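Local coordinates for UPF0311 protein RPA1785 (Rhodopseudomonas palustris, PDB 3C5O) that is of unknown function but folds as a closed antiparallel beta-barrel of the UPF0311 (DUF3237) family, related by sequence to the AOC-barrel proteins, at residues 13-18 with 149-154; 46-51 with 76-81; 82-87 with 121-126; 113-118 with 138-143. One frame throughout, in Å; residues are numbered along the deposited sequence. Where two conformers were deposited one is given.

Contact 1: residues 13-18 with 149-154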
loop_
_atom_site.group_PDB
_atom_site.type_symbol
_atom_site.label_atom_id
_atom_site.label_comp_id
_atom_site.label_asym_id
_atom_site.label_seq_id
_atom_site.Cartn_x
_atom_site.Cartn_y
_atom_site.Cartn_z
ATOM N N PHE B 13 -7.621 -5.791 23.926
ATOM C CA PHE B 13 -8.945 -5.155 23.887
ATOM C C PHE B 13 -9.771 -5.649 22.745
ATOM O O PHE B 13 -9.247 -6.292 21.837
ATOM C CB PHE B 13 -8.854 -3.601 23.873
ATOM C CG PHE B 13 -7.960 -3.033 22.795
ATOM C CD1 PHE B 13 -6.653 -2.648 23.094
ATOM C CD2 PHE B 13 -8.429 -2.857 21.495
ATOM C CE1 PHE B 13 -5.834 -2.131 22.121
ATOM C CE2 PHE B 13 -7.605 -2.325 20.504
ATOM C CZ PHE B 13 -6.307 -1.961 20.821
ATOM N N THR B 14 -11.063 -5.338 22.793
ATOM C CA THR B 14 -12.001 -5.703 21.733
ATOM C C THR B 14 -12.570 -4.456 21.030
ATOM O O THR B 14 -12.971 -3.483 21.692
ATOM C CB THR B 14 -13.109 -6.610 22.276
ATOM O OG1 THR B 14 -12.512 -7.786 22.836
ATOM C CG2 THR B 14 -14.067 -7.039 21.170
ATOM N N ILE B 15 -12.525 -4.480 19.691
ATOM C CA ILE B 15 -13.187 -3.485 18.825
ATOM C C ILE B 15 -14.451 -4.103 18.243
ATOM O O ILE B 15 -14.395 -5.156 17.584
ATOM C CB ILE B 15 -12.306 -3.054 17.607
ATOM C CG1 ILE B 15 -10.977 -2.435 18.070
ATOM C CG2 ILE B 15 -13.067 -2.074 16.705
ATOM C CD1 ILE B 15 -10.009 -2.151 16.909
ATOM N N THR B 16 -15.584 -3.462 18.502
ATOM C CA THR B 16 -16.847 -3.867 17.930
ATOM C C THR B 16 -17.223 -2.822 16.884
ATOM O O THR B 16 -17.513 -1.689 17.235
ATOM C CB THR B 16 -17.937 -3.944 19.015
ATOM O OG1 THR B 16 -17.563 -4.911 20.000
ATOM C CG2 THR B 16 -19.281 -4.342 18.432
ATOM N N ALA B 17 -17.191 -3.176 15.602
ATOM C CA ALA B 17 -17.576 -2.231 14.564
ATOM C C ALA B 17 -18.970 -2.515 13.983
ATOM O O ALA B 17 -19.202 -3.596 13.421
ATOM C CB ALA B 17 -16.529 -2.211 13.459
ATOM N N ARG B 18 -19.887 -1.554 14.115
ATOM C CA ARG B 18 -21.202 -1.638 13.452
ATOM C C ARG B 18 -21.000 -1.388 11.960
ATOM O O ARG B 18 -20.371 -0.403 11.547
ATOM C CB ARG B 18 -22.227 -0.639 14.031
ATOM C CG ARG B 18 -22.331 -0.600 15.557
ATOM C CD ARG B 18 -23.457 0.358 16.137
ATOM N NE ARG B 18 -23.742 1.645 15.430
ATOM C CZ ARG B 18 -24.667 1.801 14.461
ATOM N NH1 ARG B 18 -25.393 0.760 14.008
ATOM N NH2 ARG B 18 -24.862 2.999 13.911
ATOM N N ILE B 149 -13.743 -7.706 16.866
ATOM C CA ILE B 149 -12.336 -8.057 16.715
ATOM C C ILE B 149 -11.730 -8.082 18.091
ATOM O O ILE B 149 -11.681 -7.056 18.763
ATOM C CB ILE B 149 -11.481 -6.959 15.984
ATOM C CG1 ILE B 149 -12.298 -6.005 15.057
ATOM C CG2 ILE B 149 -10.150 -7.556 15.428
ATOM C CD1 ILE B 149 -12.716 -6.526 13.790
ATOM N N ASP B 150 -11.230 -9.237 18.489
ATOM C CA ASP B 150 -10.466 -9.361 19.711
ATOM C C ASP B 150 -9.023 -9.130 19.359
ATOM O O ASP B 150 -8.437 -9.894 18.586
ATOM C CB ASP B 150 -10.652 -10.747 20.300
ATOM C CG ASP B 150 -12.060 -10.977 20.763
ATOM O OD1 ASP B 150 -12.590 -10.130 21.515
ATOM O OD2 ASP B 150 -12.641 -12.012 20.381
ATOM N N VAL B 151 -8.456 -8.073 19.920
ATOM C CA VAL B 151 -7.120 -7.599 19.548
ATOM C C VAL B 151 -6.089 -8.137 20.542
ATOM O O VAL B 151 -6.254 -8.016 21.753
ATOM C CB VAL B 151 -7.053 -6.030 19.475
ATOM C CG1 VAL B 151 -5.647 -5.545 19.100
ATOM C CG2 VAL B 151 -8.084 -5.464 18.462
ATOM N N HIS B 152 -5.027 -8.724 20.011
ATOM C CA HIS B 152 -3.980 -9.297 20.813
ATOM C C HIS B 152 -2.676 -8.598 20.510
ATOM O O HIS B 152 -2.337 -8.413 19.349
ATOM C CB HIS B 152 -3.860 -10.784 20.497
ATOM C CG HIS B 152 -5.136 -11.530 20.701
ATOM N ND1 HIS B 152 -5.451 -12.144 21.887
ATOM C CD2 HIS B 152 -6.199 -11.723 19.886
ATOM C CE1 HIS B 152 -6.637 -12.712 21.792
ATOM N NE2 HIS B 152 -7.118 -12.467 20.589
ATOM N N GLN B 153 -1.952 -8.220 21.554
ATOM C CA GLN B 153 -0.644 -7.602 21.428
ATOM C C GLN B 153 0.383 -8.700 21.190
ATOM O O GLN B 153 0.422 -9.669 21.958
ATOM C CB GLN B 153 -0.320 -6.884 22.731
ATOM C CG GLN B 153 0.906 -6.017 22.687
ATOM C CD GLN B 153 1.301 -5.485 24.058
ATOM O OE1 GLN B 153 2.052 -4.512 24.168
ATOM N NE2 GLN B 153 0.824 -6.135 25.107
ATOM N N VAL B 154 1.200 -8.569 20.137
ATOM C CA VAL B 154 2.290 -9.528 19.912
ATOM C C VAL B 154 3.501 -9.135 20.743
ATOM O O VAL B 154 4.050 -8.024 20.615
ATOM C CB VAL B 154 2.721 -9.666 18.445
ATOM C CG1 VAL B 154 3.965 -10.580 18.330
ATOM C CG2 VAL B 154 1.573 -10.204 17.584
#

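Contact 2: residues 46-51 with 76-81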
loop_
_atom_site.group_PDB
_atom_site.type_symbol
_atom_site.label_atom_id
_atom_site.label_comp_id
_atom_site.label_asym_id
_atom_site.label_seq_id
_atom_site.Cartn_x
_atom_site.Cartn_y
_atom_site.Cartn_z
ATOM N N GLU B 46 -8.881 -3.358 29.258
ATOM C CA GLU B 46 -8.358 -2.719 30.480
ATOM C C GLU B 46 -7.624 -1.451 30.095
ATOM O O GLU B 46 -6.703 -1.482 29.279
ATOM C CB GLU B 46 -7.361 -3.617 31.213
ATOM C CG GLU B 46 -7.917 -4.873 31.820
ATOM C CD GLU B 46 -7.012 -5.404 32.924
ATOM O OE1 GLU B 46 -6.027 -4.703 33.279
ATOM O OE2 GLU B 46 -7.294 -6.516 33.443
ATOM N N GLY B 47 -8.020 -0.331 30.683
ATOM C CA GLY B 47 -7.345 0.941 30.393
ATOM C C GLY B 47 -7.483 1.405 28.957
ATOM O O GLY B 47 -6.621 2.123 28.429
ATOM N N ILE B 48 -8.563 0.976 28.315
ATOM C CA ILE B 48 -8.962 1.560 27.031
ATOM C C ILE B 48 -10.466 1.445 26.846
ATOM O O ILE B 48 -11.030 0.365 26.966
ATOM C CB ILE B 48 -8.149 0.996 25.841
ATOM C CG1 ILE B 48 -8.479 1.749 24.547
ATOM C CG2 ILE B 48 -8.290 -0.518 25.756
ATOM C CD1 ILE B 48 -7.454 1.551 23.449
ATOM N N SER B 49 -11.110 2.583 26.615
ATOM C CA SER B 49 -12.541 2.629 26.397
ATOM C C SER B 49 -12.849 3.702 25.373
ATOM O O SER B 49 -12.618 4.886 25.614
ATOM C CB SER B 49 -13.283 2.901 27.697
ATOM O OG SER B 49 -14.608 3.304 27.417
ATOM N N GLY B 50 -13.367 3.286 24.229
ATOM C CA GLY B 50 -13.531 4.201 23.125
ATOM C C GLY B 50 -14.793 3.998 22.335
ATOM O O GLY B 50 -15.522 3.040 22.528
ATOM N N GLN B 51 -15.053 4.929 21.438
ATOM C CA GLN B 51 -16.210 4.874 20.580
ATOM C C GLN B 51 -15.645 4.904 19.158
ATOM O O GLN B 51 -14.782 5.733 18.861
ATOM C CB GLN B 51 -17.072 6.109 20.865
ATOM C CG GLN B 51 -18.594 5.908 20.911
ATOM C CD GLN B 51 -19.066 4.869 21.935
ATOM O OE1 GLN B 51 -18.495 4.708 23.021
ATOM N NE2 GLN B 51 -20.123 4.154 21.575
ATOM N N PHE B 76 -11.112 5.428 16.120
ATOM C CA PHE B 76 -11.869 5.551 17.353
ATOM C C PHE B 76 -11.331 6.653 18.236
ATOM O O PHE B 76 -10.163 7.042 18.137
ATOM C CB PHE B 76 -12.010 4.207 18.095
ATOM C CG PHE B 76 -10.722 3.620 18.614
ATOM C CD1 PHE B 76 -10.215 3.989 19.877
ATOM C CD2 PHE B 76 -10.050 2.638 17.886
ATOM C CE1 PHE B 76 -9.035 3.419 20.381
ATOM C CE2 PHE B 76 -8.883 2.038 18.377
ATOM C CZ PHE B 76 -8.366 2.430 19.634
ATOM N N GLU B 77 -12.216 7.177 19.074
ATOM C CA GLU B 77 -11.853 8.139 20.083
ATOM C C GLU B 77 -12.078 7.585 21.500
ATOM O O GLU B 77 -13.172 7.119 21.830
ATOM C CB GLU B 77 -12.641 9.433 19.894
ATOM C CG GLU B 77 -12.154 10.531 20.803
ATOM C CD GLU B 77 -12.838 11.868 20.561
ATOM O OE1 GLU B 77 -13.953 11.879 19.972
ATOM O OE2 GLU B 77 -12.256 12.913 20.978
ATOM N N THR B 78 -11.050 7.675 22.341
ATOM C CA THR B 78 -11.160 7.216 23.717
ATOM C C THR B 78 -11.828 8.224 24.664
ATOM O O THR B 78 -11.952 9.431 24.349
ATOM C CB THR B 78 -9.812 6.848 24.288
ATOM O OG1 THR B 78 -9.058 8.045 24.530
ATOM C CG2 THR B 78 -9.074 5.916 23.346
ATOM N N ASP B 79 -12.244 7.720 25.830
ATOM C CA ASP B 79 -12.953 8.535 26.804
ATOM C C ASP B 79 -12.080 9.671 27.362
ATOM O O ASP B 79 -12.596 10.660 27.893
ATOM C CB ASP B 79 -13.593 7.671 27.932
ATOM C CG ASP B 79 -12.576 6.794 28.701
ATOM O OD1 ASP B 79 -11.433 6.603 28.232
ATOM O OD2 ASP B 79 -12.936 6.273 29.788
ATOM N N ASP B 80 -10.765 9.521 27.225
ATOM C CA ASP B 80 -9.805 10.469 27.794
ATOM C C ASP B 80 -9.131 11.286 26.684
ATOM O O ASP B 80 -8.191 12.035 26.934
ATOM C CB ASP B 80 -8.794 9.773 28.745
ATOM C CG ASP B 80 -7.893 8.738 28.035
ATOM O OD1 ASP B 80 -8.284 8.159 26.998
ATOM O OD2 ASP B 80 -6.783 8.482 28.533
ATOM N N GLY B 81 -9.608 11.126 25.452
ATOM C CA GLY B 81 -9.376 12.151 24.440
ATOM C C GLY B 81 -8.435 11.837 23.302
ATOM O O GLY B 81 -8.088 12.738 22.518
HETATM O O HOH W 1 -9.343 4.762 27.732
#

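Contact 3: residues 82-87 with 121-126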
loop_
_atom_site.group_PDB
_atom_site.type_symbol
_atom_site.label_atom_id
_atom_site.label_comp_id
_atom_site.label_asym_id
_atom_site.label_seq_id
_atom_site.Cartn_x
_atom_site.Cartn_y
_atom_site.Cartn_z
ATOM N N ALA B 82 -8.023 10.581 23.202
ATOM C CA ALA B 82 -7.211 10.125 22.082
ATOM C C ALA B 82 -8.076 9.839 20.860
ATOM O O ALA B 82 -9.177 9.292 20.982
ATOM C CB ALA B 82 -6.459 8.880 22.456
ATOM N N VAL B 83 -7.566 10.210 19.691
ATOM C CA VAL B 83 -8.126 9.775 18.424
ATOM C C VAL B 83 -7.139 8.789 17.851
ATOM O O VAL B 83 -5.970 9.097 17.710
ATOM C CB VAL B 83 -8.356 10.962 17.459
ATOM C CG1 VAL B 83 -8.804 10.483 16.094
ATOM C CG2 VAL B 83 -9.395 11.912 18.065
ATOM N N VAL B 84 -7.623 7.590 17.560
ATOM C CA VAL B 84 -6.796 6.497 17.043
ATOM C C VAL B 84 -7.317 6.084 15.687
ATOM O O VAL B 84 -8.472 5.667 15.544
ATOM C CB VAL B 84 -6.767 5.244 17.989
ATOM C CG1 VAL B 84 -5.741 4.228 17.497
ATOM C CG2 VAL B 84 -6.430 5.659 19.457
ATOM N N TYR B 85 -6.455 6.235 14.684
ATOM C CA TYR B 85 -6.717 5.761 13.324
ATOM C C TYR B 85 -6.385 4.263 13.211
ATOM O O TYR B 85 -5.320 3.818 13.645
ATOM C CB TYR B 85 -5.910 6.630 12.359
ATOM C CG TYR B 85 -5.714 6.063 10.967
ATOM C CD1 TYR B 85 -6.804 5.715 10.164
ATOM C CD2 TYR B 85 -4.431 5.911 10.444
ATOM C CE1 TYR B 85 -6.612 5.167 8.894
ATOM C CE2 TYR B 85 -4.237 5.398 9.191
ATOM C CZ TYR B 85 -5.316 5.025 8.417
ATOM O OH TYR B 85 -5.073 4.523 7.152
ATOM N N VAL B 86 -7.332 3.488 12.688
ATOM C CA VAL B 86 -7.196 2.038 12.542
ATOM C C VAL B 86 -7.141 1.635 11.075
ATOM O O VAL B 86 -7.977 2.025 10.278
ATOM C CB VAL B 86 -8.336 1.239 13.209
ATOM C CG1 VAL B 86 -8.033 -0.282 13.177
ATOM C CG2 VAL B 86 -8.579 1.709 14.645
ATOM N N GLU B 87 -6.125 0.867 10.747
ATOM C CA GLU B 87 -6.027 0.206 9.470
ATOM C C GLU B 87 -6.077 -1.286 9.803
ATOM O O GLU B 87 -5.136 -1.793 10.385
ATOM C CB GLU B 87 -4.680 0.552 8.880
ATOM C CG GLU B 87 -4.636 0.825 7.429
ATOM C CD GLU B 87 -3.293 1.412 7.019
ATOM O OE1 GLU B 87 -2.327 0.618 6.866
ATOM O OE2 GLU B 87 -3.206 2.658 6.852
ATOM N N PHE B 121 -2.329 0.778 14.347
ATOM C CA PHE B 121 -2.849 2.000 14.956
ATOM C C PHE B 121 -1.911 3.172 14.780
ATOM O O PHE B 121 -0.684 2.997 14.759
ATOM C CB PHE B 121 -3.107 1.758 16.449
ATOM C CG PHE B 121 -3.951 0.546 16.715
ATOM C CD1 PHE B 121 -5.309 0.573 16.455
ATOM C CD2 PHE B 121 -3.371 -0.624 17.199
ATOM C CE1 PHE B 121 -6.096 -0.562 16.663
ATOM C CE2 PHE B 121 -4.144 -1.768 17.443
ATOM C CZ PHE B 121 -5.509 -1.736 17.165
ATOM N N GLU B 122 -2.481 4.343 14.631
ATOM C CA GLU B 122 -1.745 5.579 14.662
ATOM C C GLU B 122 -2.437 6.529 15.591
ATOM O O GLU B 122 -3.601 6.793 15.436
ATOM C CB GLU B 122 -1.703 6.216 13.287
ATOM C CG GLU B 122 -0.837 5.547 12.285
ATOM C CD GLU B 122 -0.781 6.301 10.975
ATOM O OE1 GLU B 122 -1.349 7.380 10.888
ATOM O OE2 GLU B 122 -0.158 5.836 10.036
ATOM N N THR B 123 -1.688 7.048 16.549
ATOM C CA THR B 123 -2.174 8.064 17.467
ATOM C C THR B 123 -1.109 8.977 18.041
ATOM O O THR B 123 0.002 8.597 18.238
ATOM C CB THR B 123 -2.964 7.454 18.590
ATOM O OG1 THR B 123 -3.597 8.464 19.339
ATOM C CG2 THR B 123 -2.113 6.678 19.443
ATOM N N GLY B 124 -1.484 10.207 18.312
ATOM C CA GLY B 124 -0.576 11.157 18.900
ATOM C C GLY B 124 -0.625 11.189 20.407
ATOM O O GLY B 124 0.303 11.578 21.061
ATOM N N HIS B 125 -1.736 10.757 20.945
ATOM C CA HIS B 125 -1.993 10.803 22.402
ATOM C C HIS B 125 -0.904 10.073 23.186
ATOM O O HIS B 125 -0.591 8.924 22.874
ATOM C CB HIS B 125 -3.348 10.205 22.768
ATOM C CG HIS B 125 -3.864 10.667 24.110
ATOM N ND1 HIS B 125 -3.313 10.258 25.309
ATOM C CD2 HIS B 125 -4.877 11.510 24.433
ATOM C CE1 HIS B 125 -3.958 10.834 26.307
ATOM N NE2 HIS B 125 -4.928 11.574 25.804
ATOM N N PRO B 126 -0.316 10.745 24.191
ATOM C CA PRO B 126 0.779 10.176 24.983
ATOM C C PRO B 126 0.503 8.835 25.639
ATOM O O PRO B 126 1.447 8.077 25.827
ATOM C CB PRO B 126 1.032 11.250 26.059
ATOM C CG PRO B 126 0.618 12.486 25.420
ATOM C CD PRO B 126 -0.583 12.143 24.581
#

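Contact 4: residues 113-118 with 138-143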
loop_
_atom_site.group_PDB
_atom_site.type_symbol
_atom_site.label_atom_id
_atom_site.label_comp_id
_atom_site.label_asym_id
_atom_site.label_seq_id
_atom_site.Cartn_x
_atom_site.Cartn_y
_atom_site.Cartn_z
ATOM N N ILE B 113 -15.261 -20.309 11.442
ATOM C CA ILE B 113 -14.792 -19.372 10.445
ATOM C C ILE B 113 -13.413 -18.872 10.832
ATOM O O ILE B 113 -13.204 -18.426 11.964
ATOM C CB ILE B 113 -15.776 -18.185 10.264
ATOM C CG1 ILE B 113 -17.165 -18.670 9.805
ATOM C CG2 ILE B 113 -15.210 -17.137 9.296
ATOM C CD1 ILE B 113 -17.190 -19.461 8.515
ATOM N N TYR B 114 -12.471 -18.979 9.895
ATOM C CA TYR B 114 -11.146 -18.409 10.073
ATOM C C TYR B 114 -11.250 -16.933 9.763
ATOM O O TYR B 114 -11.546 -16.556 8.629
ATOM C CB TYR B 114 -10.119 -19.092 9.155
ATOM C CG TYR B 114 -8.703 -18.602 9.407
ATOM C CD1 TYR B 114 -7.907 -19.193 10.394
ATOM C CD2 TYR B 114 -8.157 -17.550 8.652
ATOM C CE1 TYR B 114 -6.606 -18.745 10.627
ATOM C CE2 TYR B 114 -6.868 -17.100 8.873
ATOM C CZ TYR B 114 -6.102 -17.692 9.862
ATOM O OH TYR B 114 -4.830 -17.249 10.077
ATOM N N PHE B 115 -11.030 -16.088 10.765
ATOM C CA PHE B 115 -11.195 -14.663 10.582
ATOM C C PHE B 115 -10.168 -13.899 11.397
ATOM O O PHE B 115 -10.402 -13.587 12.583
ATOM C CB PHE B 115 -12.638 -14.264 10.914
ATOM C CG PHE B 115 -12.984 -12.838 10.598
ATOM C CD1 PHE B 115 -14.241 -12.338 10.935
ATOM C CD2 PHE B 115 -12.063 -11.980 10.002
ATOM C CE1 PHE B 115 -14.591 -11.008 10.677
ATOM C CE2 PHE B 115 -12.397 -10.618 9.738
ATOM C CZ PHE B 115 -13.667 -10.134 10.079
ATOM N N ARG B 116 -9.035 -13.601 10.748
ATOM C CA ARG B 116 -7.860 -13.060 11.404
ATOM C C ARG B 116 -7.312 -11.883 10.618
ATOM O O ARG B 116 -7.329 -11.873 9.368
ATOM C CB ARG B 116 -6.767 -14.126 11.619
ATOM C CG ARG B 116 -7.272 -15.515 12.148
ATOM C CD ARG B 116 -7.559 -15.603 13.671
ATOM N NE ARG B 116 -7.975 -16.977 14.028
ATOM C CZ ARG B 116 -9.232 -17.428 13.989
ATOM N NH1 ARG B 116 -10.214 -16.625 13.661
ATOM N NH2 ARG B 116 -9.530 -18.680 14.317
ATOM N N THR B 117 -6.828 -10.890 11.360
ATOM C CA THR B 117 -6.384 -9.650 10.773
ATOM C C THR B 117 -5.154 -9.122 11.490
ATOM O O THR B 117 -4.783 -9.599 12.573
ATOM C CB THR B 117 -7.453 -8.540 10.919
ATOM O OG1 THR B 117 -7.424 -8.055 12.264
ATOM C CG2 THR B 117 -8.843 -9.031 10.620
ATOM N N ARG B 118 -4.529 -8.115 10.889
ATOM C CA ARG B 118 -3.465 -7.379 11.574
ATOM C C ARG B 118 -3.920 -5.933 11.690
ATOM O O ARG B 118 -3.908 -5.219 10.703
ATOM C CB ARG B 118 -2.155 -7.451 10.813
ATOM C CG ARG B 118 -1.037 -6.812 11.596
ATOM C CD ARG B 118 -0.094 -6.043 10.712
ATOM N NE ARG B 118 0.534 -4.981 11.487
ATOM C CZ ARG B 118 1.536 -4.227 11.056
ATOM N NH1 ARG B 118 2.069 -4.433 9.857
ATOM N NH2 ARG B 118 2.029 -3.289 11.850
ATOM N N GLY B 138 -5.609 -9.519 15.200
ATOM C CA GLY B 138 -7.021 -9.576 15.560
ATOM C C GLY B 138 -7.666 -10.903 15.224
ATOM O O GLY B 138 -7.458 -11.423 14.139
ATOM N N SER B 139 -8.448 -11.454 16.144
ATOM C CA SER B 139 -9.270 -12.629 15.840
ATOM C C SER B 139 -10.696 -12.110 15.884
ATOM O O SER B 139 -11.117 -11.531 16.908
ATOM C CB SER B 139 -9.057 -13.736 16.862
ATOM O OG SER B 139 -9.832 -14.883 16.559
ATOM N N ALA B 140 -11.430 -12.259 14.782
ATOM C CA ALA B 140 -12.705 -11.552 14.643
ATOM C C ALA B 140 -13.931 -12.443 14.445
ATOM O O ALA B 140 -13.802 -13.660 14.307
ATOM C CB ALA B 140 -12.599 -10.454 13.569
ATOM N N ALA B 141 -15.119 -11.839 14.481
ATOM C CA ALA B 141 -16.369 -12.561 14.288
ATOM C C ALA B 141 -17.336 -11.707 13.468
ATOM O O ALA B 141 -17.507 -10.532 13.765
ATOM C CB ALA B 141 -16.973 -12.929 15.620
ATOM N N ARG B 142 -17.938 -12.295 12.434
ATOM C CA ARG B 142 -18.858 -11.595 11.530
ATOM C C ARG B 142 -20.273 -11.876 11.985
ATOM O O ARG B 142 -20.700 -13.038 12.024
ATOM C CB ARG B 142 -18.729 -12.122 10.099
ATOM C CG ARG B 142 -18.660 -11.105 8.944
ATOM C CD ARG B 142 -19.352 -9.736 9.120
ATOM N NE ARG B 142 -20.685 -9.710 8.502
ATOM C CZ ARG B 142 -20.981 -9.190 7.314
ATOM N NH1 ARG B 142 -20.047 -8.615 6.558
ATOM N NH2 ARG B 142 -22.235 -9.236 6.886
ATOM N N HIS B 143 -20.989 -10.818 12.353
ATOM C CA HIS B 143 -22.431 -10.904 12.535
ATOM C C HIS B 143 -23.125 -10.050 11.472
ATOM O O HIS B 143 -22.462 -9.391 10.663
ATOM C CB HIS B 143 -22.816 -10.511 13.948
ATOM C CG HIS B 143 -22.183 -11.378 14.995
ATOM N ND1 HIS B 143 -21.150 -10.940 15.803
ATOM C CD2 HIS B 143 -22.418 -12.665 15.349
ATOM C CE1 HIS B 143 -20.791 -11.914 16.622
ATOM N NE2 HIS B 143 -21.549 -12.970 16.371
#

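Contact 1: residues 13-18 with 149-154
The Phe13 ring lies beside the isopropyl group of Val151, whose CB sits over one ring face, 4.2 Å from the ring centroid in a CH-pi contact. The methyl CG2 adds to this, 3.8 Å from Phe13 CE2. The ring is brought there by a first torsion of 53°, which tucks CG between the backbone N and the carbonyl carbon. On the same face of the sheet Ile15 follows, its CB 3.9 Å from Ile149 CG1 and its CD1 slanting across to Val151 CG2. Backbone bonds knit the strands together: Val151 N gives to Phe13 O, and Ile15 and Ile149 exchange a pair. This is the seam where the first strand, 9-27, meets the last, 146-154, in antiparallel fashion and shuts the barrel. On the other face Thr14 and Asp150 form a non-hydrogen-bonded pair with side chains abreast, and Thr14 OG1 donates to Asp150 OD1 at 2.7 Å. Tyr11 OH also bonds this hydroxyl. A valine in place of Thr14 would probably leave both the Asp150 carboxylate and the Tyr11 hydroxyl without this partner. Trp130 and Leu131 of a loop pack on Phe13 from beyond the two strands.

Contact 2: residues 46-51 with 76-81
Ile48 and Phe76 meet nearly at right angles, the end of the isoleucine reaching the far part of the ring: Ile48 CD1 lies 3.9 Å from Phe76 CE1 and about as far from CZ. Both torsions contribute. Ile48 sends CG1 anti to its backbone N (chi1 -173°), extending the chain to CD1, while Phe76 holds its ring between the backbone N and the carbonyl carbon. The methyl CG2 of Thr78 borders the same ring in its plane, and Val43 of strand 32-45 packs on both Ile48 and Phe76. The backbones come closest at Gly50, whose CA is 3.9 Å from Thr78 CA in a non-hydrogen-bonded pair; a CB on Gly50 would press on Phe76 CD1 and Glu77 O. The next pair, Gln51 with Glu77, exchanges two backbone hydrogen bonds. Strands 48-62 and 68-78 form a beta hairpin of the barrel, and here its open end runs into a type I turn from Thr78 to Gly81. Asp79 N, in that turn, donates to Ser49 O at 2.9 Å. The Asp79 carboxylate lies beside Ser49 with OD1 not bonded to Ser49 O; the link is a water that accepts from Ser49 N and donates to Asp79 OD1. Within the turn, Thr78 OG1 donates a hydrogen bond to Asp80 OD1 at 2.6 Å, an oxygen that Tyr128 OH also bonds. The chemistry thus divides: apolar groups meet at the Ile48 and Phe76 end, whereas the acidic turn is tied to Ser49 through its backbone and a water, its two carboxylates probably eased by these donors.

Contact 3: residues 82-87 with 121-126
Tyr85 and Glu122 face each other as a hydrogen-bonded antiparallel pair, and each backbone N-H is bonded to the other's carbonyl oxygen: Tyr85 N to Glu122 O at 3.0 Å, Glu122 N to Tyr85 O at 3.1 Å. Their side chains run abreast, the carboxylate lying at the ring edge with OE1 3.4 Å from Tyr85 CD2 and the two planes 74° apart. No bond joins the two groups; Tyr85 OH makes a weak one to Glu87 OE2. The buried carboxylate is instead met by two arginines: OE1 forms a salt bridge with Arg33 of the third subunit, and OE2 one with Arg120 of its own chain, which would be expected to stabilise its negative charge. Farther along, the hydroxyl of Thr123 takes over from backbone pairing. With OG1 anti to its own backbone N (chi1 -171°), it donates to Val83 O at 2.9 Å, approaching from above the carbonyl plane, and accepts a weak bond from His125 N. The ring of His125 is held by Asn127 N, bonded to ND1, while His125 CB rests 3.4 Å from Ala82 CB. On the face away from Tyr85 and Glu122, Val84 CG1 packs 3.8 Å from Phe121 CB, and Val86 CG2 meets the edge of the Phe121 ring. Strands 83-93 and 114-122 are thus antiparallel neighbours in the closed eight-stranded barrel, with Tyr85 and Glu122 set against the third subunit.

Contact 4: residues 113-118 with 138-143
Gly138 pairs with Thr117 through two backbone bonds, Gly138 N to Thr117 O at 2.8 Å and Thr117 N to Gly138 O at 2.9 Å. The absence of a side chain matters here, since a CB would clash with Thr117 OG1, a hydroxyl hydrogen-bonded to Asn88 OD1. Ser139 comes next, on the opposite sheet face. Its OG lies over one face of the Arg116 guanidinium, 3.4 Å from NH1 but at an angle too poor for a hydrogen bond, and Tyr114 CD1 lies over the other face. Arg116 NH2 instead bonds Leu155 O of the second subunit, while NH1 turns back weakly to Phe115 O. The two segments belong to the neighbouring strands 114-122 and 136-142, antiparallel staves of the barrel wall. At Ala140 the N-H donates to Phe115 O at 2.8 Å, and the methyl sits almost squarely over the Phe115 ring, CB 3.5 Å from the centroid and 8° off its normal. The ring reaches this position because CG stands anti to the backbone N (chi1 -173°), and Arg92 makes a cation-pi contact with it. A serine in place of Phe115 would probably open a gap above the Ala140 methyl and deprive the Arg92 cation of its aromatic partner. Beyond Ala140 the chain skirts the ring, Ala141 N 3.7 Å from Phe115 CD1 and Arg142 N at the ring edge, in its plane.

All four contacts lie between neighbouring strands of one eight-stranded antiparallel barrel. Contact 1 joins first strand to last, and the other three are nested within the loop it closes. Contact 2 closes before contacts 3 and 4 open; these two share strand 114-122, and their segments alternate along the chain, with centres about 21 Å apart. Contacts 1 and 4 are close, about 9 Å between centres, linked by a probable hydrogen bond from Asp150 N to Ser139 O. Inside the barrel Phe13 of contact 1 touches both Ile48 of contact 2 and Phe121 of contact 3. Contacts 1 and 4 touch the second subunit and contact 3 the third, so three of the four strand pairings also lie at subunit interfaces.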